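Local coordinates for peptidoglycan hydrolase FlgJ (Sphingomonas sp. A1, PDB 2ZYC), which probably hydrolyses peptidoglycan in the periplasm as a flagellum-specific muramidase, so that the flagellar rod can be assembled, this chain being its C-terminal glycoside hydrolase family 73 domain, at residues P107-A110 against K111-G114. The protein carries 2 engineered substitutions. Residues are numbered along the deposited sequence; the frame is centred on the assembly and turned at random.
Sequences PRYA and KVAG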
loop_
_atom_site.group_PDB
_atom_site.type_symbol
_atom_site.label_atom_id
_atom_site.label_comp_id
_atom_site.label_asym_id
_atom_site.label_seq_id
_atom_site.Cartn_x
_atom_site.Cartn_y
_atom_site.Cartn_z
ATOM N N PRO A 107 -16.738 6.495 -2.802
ATOM C CA PRO A 107 -17.340 5.983 -4.044
ATOM C C PRO A 107 -16.401 5.888 -5.261
ATOM O O PRO A 107 -16.596 5.012 -6.107
ATOM C CB PRO A 107 -18.470 6.986 -4.310
ATOM C CG PRO A 107 -18.865 7.438 -2.943
ATOM C CD PRO A 107 -17.552 7.589 -2.229
ATOM N N ARG A 108 -15.401 6.764 -5.361
ATOM C CA ARG A 108 -14.471 6.701 -6.497
ATOM C C ARG A 108 -13.720 5.364 -6.549
ATOM O O ARG A 108 -13.334 4.911 -7.630
ATOM C CB ARG A 108 -13.480 7.872 -6.505
ATOM C CG ARG A 108 -12.630 8.004 -5.255
ATOM C CD ARG A 108 -11.795 9.295 -5.240
ATOM N NE ARG A 108 -12.629 10.495 -5.318
ATOM C CZ ARG A 108 -12.214 11.737 -5.055
ATOM N NH1 ARG A 108 -10.957 11.976 -4.687
ATOM N NH2 ARG A 108 -13.068 12.751 -5.160
ATOM N N TYR A 109 -13.533 4.746 -5.383
ATOM C CA TYR A 109 -12.853 3.446 -5.268
ATOM C C TYR A 109 -13.808 2.246 -5.198
ATOM O O TYR A 109 -13.390 1.135 -4.854
ATOM C CB TYR A 109 -11.912 3.434 -4.048
ATOM C CG TYR A 109 -10.750 4.397 -4.158
ATOM C CD1 TYR A 109 -9.733 4.186 -5.082
ATOM C CD2 TYR A 109 -10.666 5.517 -3.332
ATOM C CE1 TYR A 109 -8.662 5.074 -5.192
ATOM C CE2 TYR A 109 -9.604 6.409 -3.433
ATOM C CZ TYR A 109 -8.609 6.182 -4.367
ATOM O OH TYR A 109 -7.551 7.056 -4.469
ATOM N N ALA A 110 -15.081 2.460 -5.535
ATOM C CA ALA A 110 -16.109 1.417 -5.377
ATOM C C ALA A 110 -15.809 0.141 -6.163
ATOM O O ALA A 110 -16.284 -0.935 -5.806
ATOM C CB ALA A 110 -17.485 1.957 -5.762
ATOM N N LYS A 111 -15.022 0.268 -7.229
ATOM C CA LYS A 111 -14.680 -0.874 -8.084
ATOM C C LYS A 111 -13.584 -1.785 -7.510
ATOM O O LYS A 111 -13.352 -2.885 -8.017
ATOM C CB LYS A 111 -14.306 -0.389 -9.491
ATOM C CG LYS A 111 -15.509 0.039 -10.343
ATOM C CD LYS A 111 -16.382 -1.166 -10.669
ATOM C CE LYS A 111 -17.608 -0.794 -11.493
ATOM N NZ LYS A 111 -18.236 -2.014 -12.087
ATOM N N VAL A 112 -12.921 -1.340 -6.446
ATOM C CA VAL A 112 -11.880 -2.157 -5.818
ATOM C C VAL A 112 -12.428 -3.442 -5.185
ATOM O O VAL A 112 -11.877 -4.526 -5.387
ATOM C CB VAL A 112 -11.076 -1.344 -4.777
ATOM C CG1 VAL A 112 -10.113 -2.240 -4.007
ATOM C CG2 VAL A 112 -10.304 -0.236 -5.466
ATOM N N ALA A 113 -13.505 -3.315 -4.411
ATOM C CA ALA A 113 -14.022 -4.448 -3.655
ATOM C C ALA A 113 -14.315 -5.641 -4.553
ATOM O O ALA A 113 -14.908 -5.495 -5.619
ATOM C CB ALA A 113 -15.269 -4.054 -2.878
ATOM N N GLY A 114 -13.867 -6.811 -4.112
ATOM C CA GLY A 114 -14.184 -8.065 -4.787
ATOM C C GLY A 114 -13.276 -8.423 -5.946
ATOM O O GLY A 114 -13.473 -9.462 -6.581
HETATM O O HOH W 1 -12.831 2.358 -8.409
HETATM O O HOH W 2 -14.217 -0.862 -3.115
HETATM O O HOH W 3 -16.721 -3.527 -6.281
#
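Val112 lays its CG2 methyl against the root of the Tyr109 side chain, 4.3 Å from CB, and comes to the aromatic ring obliquely. With CG1 anti to the backbone N (chi1 173°), CG2 falls beside that N, on the side of the Tyr109 carbonyl; CG2 of Val112 and O of Tyr109 are 3.4 Å apart. The same oxygen accepts the Val112 amide, N to O 3.0 Å. The hydrogen bond is nearly linear, 164° at the hydrogen, but the donor stands well above the carbonyl plane, 46° out of it. This bond closes a type I beta turn from Tyr109 to Val112, with Ala110 and Lys111 at its two corners. It follows directly on a short 3-10 segment at 107-108, whose Pro107 O accepts the Ala110 amide, so the chain turns twice in succession within the loop joining helix 92-105 to helix 118-127 of this lysozyme-clan domain. Both buried side chains face inward: Tyr109 rests on Leu102 and Val103 of the first helix and on Tyr130, while Val112 touches Val103 too and reaches Phe121 and Ala124 of the second. Lys111, more exposed, lies on Ala124 and Glu127 of the same helix. Three waters bridge the polar backbone. One donates to Arg108 O and accepts from Lys111 N at 3.2 Å, a partner for a corner amide that lies near Tyr109 O but is not hydrogen-bonded to it. A second gives Tyr109 O another donor, at 2.8 Å, and takes the Ala113 amide, linking the turn's first carbonyl to the amide just after the turn. The third donates to both Ala110 O and Ala113 O, the latter at 2.8 Å. After Ala113, Gly114 adopts a positive phi and hydrogen-bonds through its backbone with Gly21.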